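Local coordinates for carbon dioxide concentrating mechanism protein ccmL (Synechocystis sp., PDB 2QW7), which probably forms the pentameric vertices of the carboxysome shell, the polyhedral compartment in which RuBisCO is sequestered, at residues A4-V10 with L24-L30. Sequence-based numbering, arbitrary orientation.
Sequences AKVLGTV and LLLVQFL
Leu26 faces both Leu7 and Gly8, which makes a classic beta bulge in the antiparallel pairing of strands 4-10 and 24-30. Its carbonyl O accepts a hydrogen bond from Leu7 N (3.0 Å), nearly in line with the C=O, and a weak one from Gly8 N (3.5 Å). Leu26 N gives a hydrogen bond to Gly8 O at 3.0 Å, from above the carbonyl plane. At the bulge the CB of Leu7 points toward strand 24-30. Leu7 CD2 lies 3.4 Å from Gln28 CB. With chi1 at -180° and the chain extended beyond CG, Gln28 carries OE1 to the Leu7 methyls. An alanine in place of Leu7 would remove these methyls and is likely to leave a gap beside Gln28 CB. Ala4 sits on the face with Val6 and Val27. Its CB meets the edge of the Phe29 ring at CD2 (3.9 Å) and packs on Val27 CB. Ala4 also bonds through its backbone to strand 54-59, within the OB-like barrel. Val10 N hydrogen-bonds to Leu24 O (2.8 Å), and Val10 CG1 packs on Leu24 CD1 (3.7 Å). Thr9 and Val10 extend the sheet into a second subunit. Backbone bonds thus set the register. Apolar contacts line the face of Ala4, Val6, Val27 and Phe29, while the Leu26 face mixes leucine with the chains of Lys5 and Gln28.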
loop_
_atom_site.group_PDB
_atom_site.type_symbol
_atom_site.label_atom_id
_atom_site.label_comp_id
_atom_site.label_asym_id
_atom_site.label_seq_id
_atom_site.Cartn_x
_atom_site.Cartn_y
_atom_site.Cartn_z
ATOM N N ALA A 4 -10.824 -13.839 -1.154
ATOM C CA ALA A 4 -11.725 -13.178 -2.066
ATOM C C ALA A 4 -12.591 -14.174 -2.813
ATOM O O ALA A 4 -12.223 -15.344 -2.953
ATOM C CB ALA A 4 -10.982 -12.396 -3.044
ATOM N N LYS A 5 -13.735 -13.664 -3.281
ATOM C CA LYS A 5 -14.724 -14.418 -4.055
ATOM C C LYS A 5 -14.747 -13.880 -5.501
ATOM O O LYS A 5 -14.675 -12.650 -5.709
ATOM C CB LYS A 5 -16.147 -14.248 -3.469
ATOM C CG LYS A 5 -17.222 -15.113 -4.083
ATOM C CD LYS A 5 -18.280 -15.449 -3.016
ATOM C CE LYS A 5 -19.488 -16.259 -3.507
ATOM N NZ LYS A 5 -20.027 -17.067 -2.374
ATOM N N VAL A 6 -14.845 -14.789 -6.477
ATOM C CA VAL A 6 -14.910 -14.350 -7.859
ATOM C C VAL A 6 -16.301 -13.895 -8.212
ATOM O O VAL A 6 -17.273 -14.643 -8.109
ATOM C CB VAL A 6 -14.347 -15.370 -8.875
ATOM C CG1 VAL A 6 -14.535 -14.849 -10.260
ATOM C CG2 VAL A 6 -12.825 -15.593 -8.656
ATOM N N LEU A 7 -16.397 -12.620 -8.571
ATOM C CA LEU A 7 -17.642 -11.986 -8.934
ATOM C C LEU A 7 -17.923 -12.003 -10.425
ATOM O O LEU A 7 -19.027 -12.245 -10.876
ATOM C CB LEU A 7 -17.615 -10.559 -8.455
ATOM C CG LEU A 7 -18.205 -10.327 -7.078
ATOM C CD1 LEU A 7 -17.690 -11.396 -6.115
ATOM C CD2 LEU A 7 -17.814 -8.927 -6.680
ATOM N N GLY A 8 -16.908 -11.737 -11.212
ATOM C CA GLY A 8 -17.094 -11.722 -12.652
ATOM C C GLY A 8 -15.816 -11.557 -13.452
ATOM O O GLY A 8 -14.707 -11.734 -12.930
ATOM N N THR A 9 -15.972 -11.214 -14.729
ATOM C CA THR A 9 -14.796 -10.980 -15.592
ATOM C C THR A 9 -14.873 -9.536 -16.133
ATOM O O THR A 9 -15.969 -8.895 -16.176
ATOM C CB THR A 9 -14.495 -12.095 -16.711
ATOM O OG1 THR A 9 -14.991 -11.737 -18.005
ATOM C CG2 THR A 9 -15.012 -13.506 -16.354
ATOM N N VAL A 10 -13.681 -9.015 -16.444
ATOM C CA VAL A 10 -13.520 -7.645 -16.959
ATOM C C VAL A 10 -12.947 -7.674 -18.366
ATOM O O VAL A 10 -11.855 -8.211 -18.607
ATOM C CB VAL A 10 -12.679 -6.745 -15.953
ATOM C CG1 VAL A 10 -11.902 -5.621 -16.688
ATOM C CG2 VAL A 10 -13.636 -6.138 -14.789
ATOM N N LEU A 24 -8.725 -11.198 -16.918
ATOM C CA LEU A 24 -8.978 -10.239 -15.837
ATOM C C LEU A 24 -10.220 -10.547 -15.075
ATOM O O LEU A 24 -11.326 -10.333 -15.547
ATOM C CB LEU A 24 -9.096 -8.795 -16.345
ATOM C CG LEU A 24 -7.995 -8.173 -17.217
ATOM C CD1 LEU A 24 -8.518 -6.781 -17.660
ATOM C CD2 LEU A 24 -6.613 -8.129 -16.536
ATOM N N LEU A 25 -10.031 -10.926 -13.833
ATOM C CA LEU A 25 -11.120 -11.287 -12.978
ATOM C C LEU A 25 -11.363 -10.245 -11.919
ATOM O O LEU A 25 -10.330 -9.776 -11.338
ATOM C CB LEU A 25 -10.754 -12.611 -12.298
ATOM C CG LEU A 25 -10.968 -13.862 -13.125
ATOM C CD1 LEU A 25 -10.457 -15.001 -12.243
ATOM C CD2 LEU A 25 -12.468 -13.989 -13.541
ATOM N N LEU A 26 -12.663 -9.948 -11.691
ATOM C CA LEU A 26 -13.094 -9.076 -10.642
ATOM C C LEU A 26 -13.287 -9.939 -9.417
ATOM O O LEU A 26 -14.184 -10.750 -9.330
ATOM C CB LEU A 26 -14.414 -8.413 -11.009
ATOM C CG LEU A 26 -15.293 -7.509 -10.109
ATOM C CD1 LEU A 26 -14.645 -6.170 -9.742
ATOM C CD2 LEU A 26 -16.495 -7.295 -10.999
ATOM N N VAL A 27 -12.459 -9.730 -8.409
ATOM C CA VAL A 27 -12.555 -10.486 -7.164
ATOM C C VAL A 27 -12.811 -9.610 -5.972
ATOM O O VAL A 27 -11.930 -8.817 -5.614
ATOM C CB VAL A 27 -11.260 -11.300 -6.880
ATOM C CG1 VAL A 27 -11.343 -12.542 -7.685
ATOM C CG2 VAL A 27 -9.881 -10.509 -7.112
ATOM N N GLN A 28 -13.976 -9.796 -5.334
ATOM C CA GLN A 28 -14.379 -9.056 -4.122
ATOM C C GLN A 28 -13.735 -9.623 -2.865
ATOM O O GLN A 28 -13.774 -10.847 -2.621
ATOM C CB GLN A 28 -15.871 -9.167 -3.929
ATOM C CG GLN A 28 -16.371 -8.407 -2.678
ATOM C CD GLN A 28 -17.796 -8.072 -2.804
ATOM O OE1 GLN A 28 -18.640 -8.908 -3.143
ATOM N NE2 GLN A 28 -18.112 -6.845 -2.470
ATOM N N PHE A 29 -13.157 -8.757 -2.037
ATOM C CA PHE A 29 -12.504 -9.249 -0.827
ATOM C C PHE A 29 -13.479 -9.701 0.257
ATOM O O PHE A 29 -14.678 -9.225 0.381
ATOM C CB PHE A 29 -11.575 -8.214 -0.238
ATOM C CG PHE A 29 -10.309 -7.952 -1.055
ATOM C CD1 PHE A 29 -9.736 -6.713 -1.038
ATOM C CD2 PHE A 29 -9.656 -8.956 -1.754
ATOM C CE1 PHE A 29 -8.498 -6.481 -1.719
ATOM C CE2 PHE A 29 -8.478 -8.683 -2.489
ATOM C CZ PHE A 29 -7.883 -7.449 -2.458
ATOM N N LEU A 30 -12.949 -10.684 1.011
ATOM C CA LEU A 30 -13.676 -11.312 2.121
ATOM C C LEU A 30 -12.989 -11.056 3.469
ATOM O O LEU A 30 -11.800 -10.985 3.583
ATOM C CB LEU A 30 -13.734 -12.810 1.901
ATOM C CG LEU A 30 -14.844 -13.436 1.071
ATOM C CD1 LEU A 30 -14.970 -12.797 -0.249
ATOM C CD2 LEU A 30 -14.549 -14.889 0.961
HETATM O O HOH W 1 -11.180 -10.625 -18.541
#